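Local coordinates for shikimate dehydrogenase-like protein HI_0607 (Haemophilus influenzae, PDB 1NPY) that oxidises shikimate to 3-dehydroshikimate with NADP(+) in vitro, though so much more weakly than classical AroE enzymes that its biological substrate may be another compound, at residues Ser11-Pro16 and Ala61-Phe66; Thr69-Leu74 and Glu85-Ile90; Thr22-Leu27 and Glu245-Tyr250. All blocks are in the same frame, centred on the assembly; numbering follows the deposited sequence.

Contact 1: residues Ser11-Pro16 and Ala61-Phe66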
ATOM      1  N   SER A  11      14.274   4.704  -4.678  1.00  8.90           N
ATOM      2  CA  SER A  11      12.972   5.312  -4.437  1.00  8.53           C
ATOM      3  C   SER A  11      13.127   6.844  -4.527  1.00  8.34           C
ATOM      4  O   SER A  11      14.228   7.376  -4.377  1.00  8.09           O
ATOM      5  CB  SER A  11      12.413   4.943  -3.073  1.00 10.29           C
ATOM      6  OG  SER A  11      13.173   5.457  -2.000  1.00 10.81           O
ATOM      7  N   LEU A  12      12.005   7.500  -4.787  1.00  8.72           N
ATOM      8  CA  LEU A  12      11.919   8.957  -4.799  1.00  9.60           C
ATOM      9  C   LEU A  12      10.762   9.369  -3.908  1.00 10.50           C
ATOM     10  O   LEU A  12       9.644   8.920  -4.117  1.00  9.75           O
ATOM     11  CB  LEU A  12      11.662   9.485  -6.213  1.00  9.77           C
ATOM     12  CG  LEU A  12      12.829   9.520  -7.183  1.00 10.84           C
ATOM     13  CD1 LEU A  12      12.283   9.781  -8.567  1.00 12.60           C
ATOM     14  CD2 LEU A  12      13.881  10.587  -6.826  1.00 10.69           C
ATOM     15  N   SER A  13      11.014  10.256  -2.944  1.00 12.52           N
ATOM     16  CA  SER A  13       9.981  10.741  -2.036  1.00 13.74           C
ATOM     17  C   SER A  13      10.403  12.115  -1.540  1.00 13.45           C
ATOM     18  O   SER A  13      11.591  12.431  -1.507  1.00 13.46           O
ATOM     19  CB  SER A  13       9.852   9.946  -0.733  1.00 15.94           C
ATOM     20  OG  SER A  13      10.431   8.671  -0.795  1.00 21.94           O
ATOM     21  N   GLY A  14       9.425  12.872  -1.058  1.00 14.36           N
ATOM     22  CA  GLY A  14       9.708  14.175  -0.480  1.00 15.50           C
ATOM     23  C   GLY A  14      10.378  14.029   0.872  1.00 17.91           C
ATOM     24  O   GLY A  14      11.172  14.904   1.274  1.00 18.25           O
ATOM     25  N   ARG A  15      10.096  12.915   1.549  1.00 17.94           N
ATOM     26  CA  ARG A  15      10.664  12.615   2.861  1.00 19.67           C
ATOM     27  C   ARG A  15      11.087  11.150   2.898  1.00 18.10           C
ATOM     28  O   ARG A  15      10.322  10.278   3.322  1.00 16.60           O
ATOM     29  CB  ARG A  15       9.667  12.913   3.995  1.00 20.56           C
ATOM     30  CG  ARG A  15       9.437  14.408   4.232  1.00 27.14           C
ATOM     31  CD  ARG A  15      10.689  15.289   4.305  1.00 33.90           C
ATOM     32  NE  ARG A  15      11.425  15.180   5.561  1.00 40.93           N
ATOM     33  CZ  ARG A  15      11.002  15.643   6.731  1.00 44.46           C
ATOM     34  NH1 ARG A  15       9.818  16.236   6.848  1.00 45.67           N
ATOM     35  NH2 ARG A  15      11.769  15.488   7.804  1.00 46.93           N
ATOM     36  N   PRO A  16      12.288  10.880   2.398  1.00 17.11           N
ATOM     37  CA  PRO A  16      12.767   9.496   2.362  1.00 16.69           C
ATOM     38  C   PRO A  16      12.808   8.798   3.720  1.00 17.95           C
ATOM     39  O   PRO A  16      13.104   9.384   4.778  1.00 16.93           O
ATOM     40  CB  PRO A  16      14.179   9.621   1.784  1.00 17.50           C
ATOM     41  CG  PRO A  16      14.220  10.930   1.039  1.00 17.41           C
ATOM     42  CD  PRO A  16      13.266  11.808   1.808  1.00 17.11           C
ATOM     43  N   ALA A  61      10.830   3.123  -6.771  1.00  8.75           N
ATOM     44  CA  ALA A  61       9.621   3.326  -5.987  1.00  8.89           C
ATOM     45  C   ALA A  61       9.306   4.813  -5.977  1.00  8.57           C
ATOM     46  O   ALA A  61      10.202   5.654  -6.037  1.00 10.26           O
ATOM     47  CB  ALA A  61       9.723   2.770  -4.574  1.00  9.07           C
ATOM     48  N   VAL A  62       8.023   5.124  -5.979  1.00  9.38           N
ATOM     49  CA  VAL A  62       7.533   6.497  -5.993  1.00  9.12           C
ATOM     50  C   VAL A  62       6.597   6.701  -4.809  1.00  9.86           C
ATOM     51  O   VAL A  62       5.623   5.972  -4.605  1.00  9.60           O
ATOM     52  CB  VAL A  62       6.852   6.853  -7.323  1.00 10.40           C
ATOM     53  CG1 VAL A  62       6.533   8.334  -7.407  1.00 10.30           C
ATOM     54  CG2 VAL A  62       7.733   6.445  -8.491  1.00  9.10           C
ATOM     55  N   SER A  63       6.935   7.702  -4.008  1.00 10.81           N
ATOM     56  CA  SER A  63       6.133   8.119  -2.862  1.00 11.63           C
ATOM     57  C   SER A  63       5.620   9.543  -3.023  1.00 11.58           C
ATOM     58  O   SER A  63       5.918  10.248  -3.979  1.00 10.97           O
ATOM     59  CB  SER A  63       6.938   8.030  -1.568  1.00 13.50           C
ATOM     60  OG  SER A  63       7.166   6.675  -1.212  1.00 18.29           O
ATOM     61  N   MET A  64       4.820   9.978  -2.056  1.00 11.91           N
ATOM     62  CA  MET A  64       4.390  11.373  -2.021  1.00 13.87           C
ATOM     63  C   MET A  64       5.619  12.294  -2.079  1.00 12.50           C
ATOM     64  O   MET A  64       6.630  11.970  -1.457  1.00 10.69           O
ATOM     65  CB  MET A  64       3.558  11.577  -0.739  1.00 15.08           C
ATOM     66  CG  MET A  64       2.143  11.047  -0.923  1.00 21.84           C
ATOM     67  SD  MET A  64       0.945  11.694   0.276  1.00 38.33           S
ATOM     68  CE  MET A  64       0.855  13.428  -0.301  1.00 37.44           C
ATOM     69  N   PRO A  65       5.554  13.424  -2.778  1.00 12.09           N
ATOM     70  CA  PRO A  65       4.393  13.902  -3.536  1.00 12.25           C
ATOM     71  C   PRO A  65       4.422  13.697  -5.045  1.00 11.59           C
ATOM     72  O   PRO A  65       3.982  14.542  -5.815  1.00 12.96           O
ATOM     73  CB  PRO A  65       4.464  15.404  -3.271  1.00 13.95           C
ATOM     74  CG  PRO A  65       5.924  15.676  -3.320  1.00 12.94           C
ATOM     75  CD  PRO A  65       6.603  14.461  -2.716  1.00 12.85           C
ATOM     76  N   PHE A  66       4.924  12.553  -5.479  1.00 10.14           N
ATOM     77  CA  PHE A  66       5.239  12.320  -6.883  1.00 10.44           C
ATOM     78  C   PHE A  66       4.407  11.231  -7.551  1.00 10.21           C
ATOM     79  O   PHE A  66       4.713  10.901  -8.692  1.00 10.17           O
ATOM     80  CB  PHE A  66       6.709  11.922  -7.011  1.00 10.24           C
ATOM     81  CG  PHE A  66       7.675  12.874  -6.358  1.00 10.62           C
ATOM     82  CD1 PHE A  66       7.660  14.224  -6.686  1.00 11.71           C
ATOM     83  CD2 PHE A  66       8.636  12.411  -5.472  1.00 11.90           C
ATOM     84  CE1 PHE A  66       8.566  15.104  -6.077  1.00 12.47           C
ATOM     85  CE2 PHE A  66       9.558  13.277  -4.886  1.00 12.73           C
ATOM     86  CZ  PHE A  66       9.521  14.624  -5.210  1.00 10.21           C
TER
HETATM   87  O   HOH W   1       7.269  11.962   1.165  1.00 24.76           O
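Ser11 and Leu12 run parallel to Ala61 and Val62 as neighbouring strands, and the pairing goes on past the strand ends into the loops. Two backbone bonds hold the strands: Leu12 N gives its hydrogen to Ala61 O (2.9 Å), and Ser63 N returns one to Leu12 O (3.0 Å). Beyond them a third, almost straight bond of 3.0 Å runs from Gly14 N to Met64 O, with the donor in the carbonyl plane on a lone pair. A water also donates to Met64 O, so two donors grip this carbonyl oxygen, and the same water weakly accepts from Arg15 N.

The side chain to follow is Phe66. From CB the ring turns off beside its own backbone N (chi1 -53°), which brings it against the backbone of Leu12 and Ser13. CD2 comes up to Leu12 O, which sits at the ring edge near its plane, and also lies 4.3 Å from Leu12 CB; CE2, further out, reaches Ser13 C at 3.6 Å. Pro65 CD lies 3.7 Å above the plane of the Phe66 ring, over its centre. Pro65 follows a cis peptide bond, and the same CD also touches Gly14 N, so glycine backbone, proline and ring meet at one corner. Away from the ring, Ser13 CB meets Ser63 CB at 3.6 Å.

Strand 35-40 flanks Ser11 on its far edge, while Leu12 packs against helix 45-55. Val62 lies next to Lys67, the probable proton donor/acceptor. Ser11-Leu12-Ser13 is consistent with the Ser-x-Ser motif that binds shikimate in AroE relatives; here it pairs with the segment that carries the cis-proline and leads to Lys67, within the substrate-binding domain.

Contact 2: residues Thr69-Leu74 and Glu85-Ile90; sequences TCMPFL and ESVNTI
In the substrate-binding domain of the shikimate dehydrogenase family, close to the inferred catalytic Lys67, a short 3-10 turn, 71-73, and the residues on its two flanks, Cys70 and Leu74, pack on Val87 and Ile90. Val87 is the middle of the contact. Its CB lies 3.8 Å from Cys70 SG, its CG2 is 3.7 Å from Met71 CG, and its CG1 meets Leu74 CD1 tip to tip at 4.1 Å. Cys70 SG sits between its own N and carbonyl carbon (chi1 70°), which turns the sulfur onto the valine. The other branch of Leu74, CD2, crosses Ile90 at about a right angle and touches its CD1 at 3.9 Å.

Met71 crosses Val87 obliquely. Its extended chi2 (-177°) sets SD 3.7 Å from Glu85 O, and the bend at chi3 (61°) swings CE to 3.8 Å from Glu85 OE2. Glu85, with positive phi, is the C-prime residue of the Schellman motif that ends helix 79-82, so the methionine tip rests on a helix terminus. Ser86 turns the other way, where its hydroxyl bonds to Glu68 and its side chain touches Lys67.

Strand 96-100 and helix 45-55 supply further apolar neighbours, Ala99, Leu97 and Ile49. Asn88 and Thr89 together face Tyr100, the classic beta bulge with which strand 89-93 begins beside the probable active site.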
ATOM      1  N   THR A  69       2.432  13.165 -10.291  1.00 12.01           N
ATOM      2  CA  THR A  69       3.290  14.005 -11.135  1.00 11.42           C
ATOM      3  C   THR A  69       4.350  13.262 -11.937  1.00 10.92           C
ATOM      4  O   THR A  69       4.818  13.801 -12.936  1.00 10.59           O
ATOM      5  CB  THR A  69       3.943  15.181 -10.371  1.00 12.21           C
ATOM      6  OG1 THR A  69       4.783  14.704  -9.309  1.00 10.95           O
ATOM      7  CG2 THR A  69       2.886  16.072  -9.704  1.00 14.15           C
ATOM      8  N   CYS A  70       4.740  12.048 -11.530  1.00  8.72           N
ATOM      9  CA  CYS A  70       5.646  11.262 -12.343  1.00  8.25           C
ATOM     10  C   CYS A  70       5.013  10.746 -13.643  1.00  9.00           C
ATOM     11  O   CYS A  70       5.723  10.364 -14.566  1.00  8.89           O
ATOM     12  CB  CYS A  70       6.187  10.053 -11.558  1.00  7.75           C
ATOM     13  SG  CYS A  70       5.019   8.727 -11.191  1.00 10.79           S
ATOM     14  N   MET A  71       3.695  10.670 -13.715  1.00 10.13           N
ATOM     15  CA  MET A  71       3.039   9.865 -14.734  1.00 10.78           C
ATOM     16  C   MET A  71       3.255  10.357 -16.172  1.00 11.60           C
ATOM     17  O   MET A  71       3.417   9.528 -17.064  1.00  9.97           O
ATOM     18  CB  MET A  71       1.557   9.713 -14.399  1.00 11.66           C
ATOM     19  CG  MET A  71       1.343   8.942 -13.100  1.00 10.71           C
ATOM     20  SD  MET A  71      -0.362   8.627 -12.634  1.00 13.44           S
ATOM     21  CE  MET A  71      -0.955   7.688 -13.932  1.00 14.31           C
ATOM     22  N   PRO A  72       3.269  11.664 -16.412  1.00 11.83           N
ATOM     23  CA  PRO A  72       3.523  12.190 -17.762  1.00 12.57           C
ATOM     24  C   PRO A  72       4.847  11.751 -18.377  1.00 12.25           C
ATOM     25  O   PRO A  72       5.053  11.809 -19.590  1.00 12.39           O
ATOM     26  CB  PRO A  72       3.492  13.700 -17.541  1.00 13.77           C
ATOM     27  CG  PRO A  72       2.564  13.897 -16.420  1.00 15.21           C
ATOM     28  CD  PRO A  72       2.936  12.751 -15.479  1.00 12.33           C
ATOM     29  N   PHE A  73       5.753  11.272 -17.530  1.00 11.00           N
ATOM     30  CA  PHE A  73       7.109  10.962 -17.964  1.00 11.21           C
ATOM     31  C   PHE A  73       7.353   9.469 -18.178  1.00 11.51           C
ATOM     32  O   PHE A  73       8.474   9.060 -18.468  1.00 13.04           O
ATOM     33  CB  PHE A  73       8.091  11.590 -16.969  1.00  9.72           C
ATOM     34  CG  PHE A  73       7.872  13.064 -16.820  1.00 10.82           C
ATOM     35  CD1 PHE A  73       8.013  13.879 -17.940  1.00 12.90           C
ATOM     36  CD2 PHE A  73       7.338  13.582 -15.658  1.00 11.71           C
ATOM     37  CE1 PHE A  73       7.679  15.213 -17.868  1.00 14.19           C
ATOM     38  CE2 PHE A  73       7.052  14.922 -15.567  1.00 10.58           C
ATOM     39  CZ  PHE A  73       7.213  15.728 -16.687  1.00 10.92           C
ATOM     40  N   LEU A  74       6.320   8.661 -17.975  1.00 11.80           N
ATOM     41  CA  LEU A  74       6.428   7.213 -18.085  1.00 11.47           C
ATOM     42  C   LEU A  74       5.880   6.756 -19.423  1.00 11.39           C
ATOM     43  O   LEU A  74       5.079   7.425 -20.082  1.00 13.84           O
ATOM     44  CB  LEU A  74       5.673   6.516 -16.959  1.00 11.15           C
ATOM     45  CG  LEU A  74       6.051   7.112 -15.594  1.00 10.54           C
ATOM     46  CD1 LEU A  74       5.223   6.456 -14.520  1.00 10.84           C
ATOM     47  CD2 LEU A  74       7.521   6.942 -15.355  1.00  9.91           C
ATOM     48  N   GLU A  85      -5.244   5.700 -10.859  1.00 14.81           N
ATOM     49  CA  GLU A  85      -4.515   6.806 -11.475  1.00 15.86           C
ATOM     50  C   GLU A  85      -3.404   7.343 -10.578  1.00 13.90           C
ATOM     51  O   GLU A  85      -3.283   8.531 -10.294  1.00 12.96           O
ATOM     52  CB  GLU A  85      -5.465   7.887 -12.004  1.00 18.51           C
ATOM     53  CG  GLU A  85      -6.397   7.362 -13.096  1.00 22.93           C
ATOM     54  CD  GLU A  85      -5.760   6.791 -14.367  1.00 29.21           C
ATOM     55  OE1 GLU A  85      -6.507   6.099 -15.108  1.00 28.87           O
ATOM     56  OE2 GLU A  85      -4.559   6.976 -14.694  1.00 27.22           O
ATOM     57  N   SER A  86      -2.571   6.425 -10.095  1.00 12.12           N
ATOM     58  CA  SER A  86      -1.484   6.768  -9.183  1.00 12.06           C
ATOM     59  C   SER A  86      -0.421   5.682  -9.313  1.00 11.42           C
ATOM     60  O   SER A  86      -0.780   4.509  -9.284  1.00 12.47           O
ATOM     61  CB  SER A  86      -1.984   6.746  -7.735  1.00 12.84           C
ATOM     62  OG  SER A  86      -1.044   7.296  -6.831  1.00 16.50           O
ATOM     63  N   VAL A  87       0.853   6.053  -9.368  1.00  9.47           N
ATOM     64  CA  VAL A  87       1.981   5.149  -9.556  1.00 10.20           C
ATOM     65  C   VAL A  87       2.847   5.108  -8.307  1.00  9.90           C
ATOM     66  O   VAL A  87       3.201   6.168  -7.769  1.00 10.71           O
ATOM     67  CB  VAL A  87       2.848   5.633 -10.734  1.00 10.62           C
ATOM     68  CG1 VAL A  87       4.144   4.847 -10.865  1.00 10.27           C
ATOM     69  CG2 VAL A  87       2.060   5.477 -12.030  1.00  9.47           C
ATOM     70  N   ASN A  88       3.218   3.916  -7.851  1.00  8.72           N
ATOM     71  CA  ASN A  88       4.187   3.798  -6.761  1.00  7.36           C
ATOM     72  C   ASN A  88       5.414   2.969  -7.148  1.00  7.85           C
ATOM     73  O   ASN A  88       6.327   2.755  -6.361  1.00  6.95           O
ATOM     74  CB  ASN A  88       3.535   3.299  -5.477  1.00 10.66           C
ATOM     75  CG  ASN A  88       3.511   1.783  -5.394  1.00  8.18           C
ATOM     76  OD1 ASN A  88       3.425   1.146  -6.446  1.00  8.33           O
ATOM     77  ND2 ASN A  88       3.610   1.208  -4.182  1.00  7.61           N
ATOM     78  N   THR A  89       5.470   2.529  -8.397  1.00  7.35           N
ATOM     79  CA  THR A  89       6.540   1.642  -8.865  1.00  8.09           C
ATOM     80  C   THR A  89       6.841   1.865 -10.338  1.00  8.77           C
ATOM     81  O   THR A  89       5.909   1.854 -11.133  1.00  9.25           O
ATOM     82  CB  THR A  89       6.118   0.173  -8.766  1.00  9.20           C
ATOM     83  OG1 THR A  89       5.734  -0.090  -7.412  1.00  7.90           O
ATOM     84  CG2 THR A  89       7.293  -0.725  -9.035  1.00 10.14           C
ATOM     85  N   ILE A  90       8.113   2.075 -10.686  1.00  7.22           N
ATOM     86  CA  ILE A  90       8.539   2.151 -12.079  1.00  9.30           C
ATOM     87  C   ILE A  90       9.584   1.078 -12.330  1.00  8.96           C
ATOM     88  O   ILE A  90      10.524   0.934 -11.548  1.00  8.07           O
ATOM     89  CB  ILE A  90       9.144   3.550 -12.360  1.00  8.80           C
ATOM     90  CG1 ILE A  90       8.146   4.661 -12.034  1.00  9.66           C
ATOM     91  CG2 ILE A  90       9.623   3.641 -13.790  1.00 12.14           C
ATOM     92  CD1 ILE A  90       8.794   5.990 -11.811  1.00  9.71           C
TER

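Contact 3: residues Thr22-Leu27 and Glu245-Tyr250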
ATOM      1  N   THR A  22      16.931  -0.590   3.675  1.00 12.68           N
ATOM      2  CA  THR A  22      17.303  -1.703   4.550  1.00 13.52           C
ATOM      3  C   THR A  22      16.832  -3.065   4.032  1.00 12.51           C
ATOM      4  O   THR A  22      17.601  -4.016   3.878  1.00 11.30           O
ATOM      5  CB  THR A  22      16.755  -1.414   5.957  1.00 14.30           C
ATOM      6  OG1 THR A  22      17.341  -0.197   6.437  1.00 16.59           O
ATOM      7  CG2 THR A  22      17.220  -2.460   6.951  1.00 16.09           C
ATOM      8  N   PHE A  23      15.559  -3.091   3.663  1.00 12.08           N
ATOM      9  CA  PHE A  23      14.819  -4.293   3.259  1.00 10.31           C
ATOM     10  C   PHE A  23      15.348  -4.838   1.948  1.00 10.52           C
ATOM     11  O   PHE A  23      15.661  -6.023   1.850  1.00  9.76           O
ATOM     12  CB  PHE A  23      13.346  -3.907   3.106  1.00  8.93           C
ATOM     13  CG  PHE A  23      12.410  -5.022   2.771  1.00  9.60           C
ATOM     14  CD1 PHE A  23      11.900  -5.833   3.770  1.00 11.58           C
ATOM     15  CD2 PHE A  23      11.967  -5.233   1.476  1.00  8.42           C
ATOM     16  CE1 PHE A  23      10.991  -6.860   3.463  1.00  9.08           C
ATOM     17  CE2 PHE A  23      11.046  -6.228   1.186  1.00  9.19           C
ATOM     18  CZ  PHE A  23      10.592  -7.075   2.184  1.00 11.20           C
ATOM     19  N   HIS A  24      15.418  -3.995   0.916  1.00  9.76           N
ATOM     20  CA  HIS A  24      15.854  -4.515  -0.382  1.00  8.84           C
ATOM     21  C   HIS A  24      17.321  -4.983  -0.394  1.00  9.18           C
ATOM     22  O   HIS A  24      17.676  -6.034  -0.949  1.00  7.84           O
ATOM     23  CB  HIS A  24      15.605  -3.482  -1.489  1.00  8.31           C
ATOM     24  CG  HIS A  24      14.167  -3.303  -1.859  1.00  9.04           C
ATOM     25  ND1 HIS A  24      13.341  -2.386  -1.242  1.00 12.24           N
ATOM     26  CD2 HIS A  24      13.441  -3.843  -2.864  1.00 11.54           C
ATOM     27  CE1 HIS A  24      12.139  -2.443  -1.792  1.00  9.63           C
ATOM     28  NE2 HIS A  24      12.180  -3.308  -2.793  1.00 16.36           N
ATOM     29  N   ASN A  25      18.209  -4.211   0.224  1.00  7.98           N
ATOM     30  CA  ASN A  25      19.611  -4.577   0.278  1.00  9.38           C
ATOM     31  C   ASN A  25      19.856  -5.877   1.044  1.00  9.31           C
ATOM     32  O   ASN A  25      20.650  -6.718   0.615  1.00  7.91           O
ATOM     33  CB  ASN A  25      20.499  -3.448   0.818  1.00  9.80           C
ATOM     34  CG  ASN A  25      20.680  -2.303  -0.183  1.00 10.96           C
ATOM     35  OD1 ASN A  25      20.393  -1.141   0.142  1.00 12.00           O
ATOM     36  ND2 ASN A  25      21.125  -2.613  -1.391  1.00  6.25           N
ATOM     37  N   TYR A  26      19.108  -6.094   2.115  1.00  7.64           N
ATOM     38  CA  TYR A  26      19.175  -7.379   2.800  1.00  9.57           C
ATOM     39  C   TYR A  26      18.833  -8.549   1.882  1.00  9.65           C
ATOM     40  O   TYR A  26      19.549  -9.562   1.849  1.00  9.67           O
ATOM     41  CB  TYR A  26      18.239  -7.354   3.996  1.00  8.53           C
ATOM     42  CG  TYR A  26      18.257  -8.605   4.852  1.00 10.23           C
ATOM     43  CD1 TYR A  26      19.190  -8.786   5.866  1.00 11.88           C
ATOM     44  CD2 TYR A  26      17.316  -9.600   4.640  1.00 12.06           C
ATOM     45  CE1 TYR A  26      19.188  -9.945   6.663  1.00 13.26           C
ATOM     46  CE2 TYR A  26      17.303 -10.752   5.428  1.00 15.13           C
ATOM     47  CZ  TYR A  26      18.235 -10.911   6.429  1.00 15.05           C
ATOM     48  OH  TYR A  26      18.195 -12.066   7.203  1.00 15.70           O
ATOM     49  N   LEU A  27      17.730  -8.399   1.157  1.00  8.78           N
ATOM     50  CA  LEU A  27      17.321  -9.464   0.239  1.00  9.94           C
ATOM     51  C   LEU A  27      18.287  -9.639  -0.920  1.00  9.68           C
ATOM     52  O   LEU A  27      18.514 -10.784  -1.323  1.00 10.55           O
ATOM     53  CB  LEU A  27      15.896  -9.230  -0.259  1.00  9.43           C
ATOM     54  CG  LEU A  27      14.806  -9.368   0.806  1.00 11.39           C
ATOM     55  CD1 LEU A  27      13.476  -8.777   0.388  1.00 12.03           C
ATOM     56  CD2 LEU A  27      14.683 -10.825   1.241  1.00 13.15           C
ATOM     57  N   GLU A 245       6.421  -7.098  -3.909  1.00  9.40           N
ATOM     58  CA  GLU A 245       5.956  -7.062  -5.290  1.00  9.83           C
ATOM     59  C   GLU A 245       6.895  -6.190  -6.141  1.00  8.40           C
ATOM     60  O   GLU A 245       7.201  -6.516  -7.294  1.00  8.10           O
ATOM     61  CB  GLU A 245       4.501  -6.592  -5.403  1.00 10.70           C
ATOM     62  CG  GLU A 245       3.513  -7.547  -4.724  1.00 14.27           C
ATOM     63  CD  GLU A 245       3.208  -8.787  -5.532  1.00 21.36           C
ATOM     64  OE1 GLU A 245       3.217  -8.668  -6.772  1.00 25.78           O
ATOM     65  OE2 GLU A 245       2.928  -9.857  -4.936  1.00 31.75           O
ATOM     66  N   GLN A 246       7.353  -5.075  -5.586  1.00  9.12           N
ATOM     67  CA  GLN A 246       8.381  -4.272  -6.249  1.00  8.01           C
ATOM     68  C   GLN A 246       9.650  -5.087  -6.462  1.00  8.56           C
ATOM     69  O   GLN A 246      10.222  -5.100  -7.553  1.00  7.47           O
ATOM     70  CB  GLN A 246       8.713  -2.998  -5.479  1.00  8.87           C
ATOM     71  CG  GLN A 246       7.537  -2.061  -5.386  1.00  9.01           C
ATOM     72  CD  GLN A 246       7.775  -0.890  -4.468  1.00 12.20           C
ATOM     73  OE1 GLN A 246       8.462  -1.035  -3.452  1.00 13.78           O
ATOM     74  NE2 GLN A 246       7.213   0.269  -4.808  1.00  7.61           N
ATOM     75  N   PHE A 247      10.077  -5.788  -5.417  1.00  7.31           N
ATOM     76  CA  PHE A 247      11.322  -6.544  -5.503  1.00  8.05           C
ATOM     77  C   PHE A 247      11.256  -7.553  -6.640  1.00  7.16           C
ATOM     78  O   PHE A 247      12.205  -7.702  -7.441  1.00  8.12           O
ATOM     79  CB  PHE A 247      11.581  -7.232  -4.170  1.00  7.86           C
ATOM     80  CG  PHE A 247      12.879  -7.956  -4.115  1.00  8.04           C
ATOM     81  CD1 PHE A 247      13.967  -7.380  -3.473  1.00  9.01           C
ATOM     82  CD2 PHE A 247      13.023  -9.235  -4.646  1.00 10.50           C
ATOM     83  CE1 PHE A 247      15.176  -8.021  -3.402  1.00  8.78           C
ATOM     84  CE2 PHE A 247      14.263  -9.876  -4.577  1.00  8.88           C
ATOM     85  CZ  PHE A 247      15.314  -9.302  -3.928  1.00 10.64           C
ATOM     86  N   GLU A 248      10.106  -8.216  -6.737  1.00  8.01           N
ATOM     87  CA  GLU A 248       9.893  -9.233  -7.761  1.00  9.15           C
ATOM     88  C   GLU A 248       9.836  -8.597  -9.155  1.00  8.88           C
ATOM     89  O   GLU A 248      10.377  -9.127 -10.121  1.00  9.77           O
ATOM     90  CB  GLU A 248       8.628 -10.053  -7.498  1.00  9.75           C
ATOM     91  CG  GLU A 248       8.495 -11.246  -8.438  1.00 13.65           C
ATOM     92  CD  GLU A 248       7.243 -12.058  -8.148  1.00 18.91           C
ATOM     93  OE1 GLU A 248       6.782 -12.865  -8.992  1.00 21.75           O
ATOM     94  OE2 GLU A 248       6.717 -11.888  -7.030  1.00 22.81           O
ATOM     95  N   LEU A 249       9.231  -7.426  -9.268  1.00  8.52           N
ATOM     96  CA  LEU A 249       9.227  -6.729 -10.546  1.00  9.39           C
ATOM     97  C   LEU A 249      10.647  -6.375 -11.000  1.00  9.34           C
ATOM     98  O   LEU A 249      10.991  -6.469 -12.176  1.00  9.98           O
ATOM     99  CB  LEU A 249       8.349  -5.493 -10.465  1.00  9.05           C
ATOM    100  CG  LEU A 249       6.855  -5.776 -10.538  1.00 11.30           C
ATOM    101  CD1 LEU A 249       6.040  -4.583 -10.071  1.00 10.30           C
ATOM    102  CD2 LEU A 249       6.389  -6.189 -11.925  1.00 15.12           C
ATOM    103  N   TYR A 250      11.466  -5.920 -10.065  1.00  8.56           N
ATOM    104  CA  TYR A 250      12.797  -5.444 -10.453  1.00  7.82           C
ATOM    105  C   TYR A 250      13.758  -6.595 -10.768  1.00  9.24           C
ATOM    106  O   TYR A 250      14.570  -6.463 -11.680  1.00  8.68           O
ATOM    107  CB  TYR A 250      13.445  -4.596  -9.370  1.00  7.45           C
ATOM    108  CG  TYR A 250      12.655  -3.405  -8.846  1.00  7.25           C
ATOM    109  CD1 TYR A 250      11.718  -2.731  -9.612  1.00  7.95           C
ATOM    110  CD2 TYR A 250      12.885  -2.947  -7.566  1.00  9.84           C
ATOM    111  CE1 TYR A 250      11.005  -1.658  -9.082  1.00  7.54           C
ATOM    112  CE2 TYR A 250      12.173  -1.890  -7.015  1.00  7.67           C
ATOM    113  CZ  TYR A 250      11.254  -1.230  -7.805  1.00  7.76           C
ATOM    114  OH  TYR A 250      10.545  -0.194  -7.250  1.00 10.07           O
TER
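His24 and Phe247 meet by their edges with planes nearly parallel (23°), and the centroids of the two rings are separated by 6.0 Å. The side chains point opposite ways as they pass, so that His24 CD2 comes to the edge of the phenylalanine, 3.6 Å from Phe247 CD1. Phe247 reaches across because its ring stands opposite the backbone N (chi1 -176°), and its far edge runs on to the next turn of helix 19-31. There Leu27 crosses it obliquely, CB lying 3.4 Å from Phe247 CE1 and 3.7 Å from CZ, a close fit, while Leu27 CD1 comes over one face. That same methyl also sits on a face of Phe23, so it lies between the two rings.

His24 ND1 is hydrogen-bonded to Gly20 O one turn back in its helix, and the imidazole stacks on Tyr37. Gln246 OE1 lies near the plane at the imidazole edge, 4.3 Å from His24 CE1; the glutamine NE2 is spent on Thr89 OG1.

The axes approach to 11.3 Å and run at 48° to each other, a distance bridged by the long aromatic and leucine side chains. Around this buried contact, Pro255 and Leu33 cover more of Phe247, and Tyr28 brings a further ring to it. Helix 257-268 lies against Phe23 and Tyr26, helix 102-113 against Gln246, and on the sheet side Tyr250 rests on Thr89 and Val91 of strand 89-93.

From the N terminus, strand 7-12 enters contact 1 and helix 19-31 follows directly with the first half of contact 3. Contact 1 closes when the chain returns along strand 59-62, having passed strand 35-40 and helix 45-55. Contact 2 then closes a much shorter loop, in series with contact 1 and nested inside contact 3, which waits for helix 235-251 after the whole nucleotide-binding sheet has been built. Contacts 1 and 3 therefore cross. Val62 N probably bonds to Asn88 O, joining contacts 1 and 2 through adjacent strands, and helix 235-251 of contact 3 ties the C-terminal part back onto that sheet.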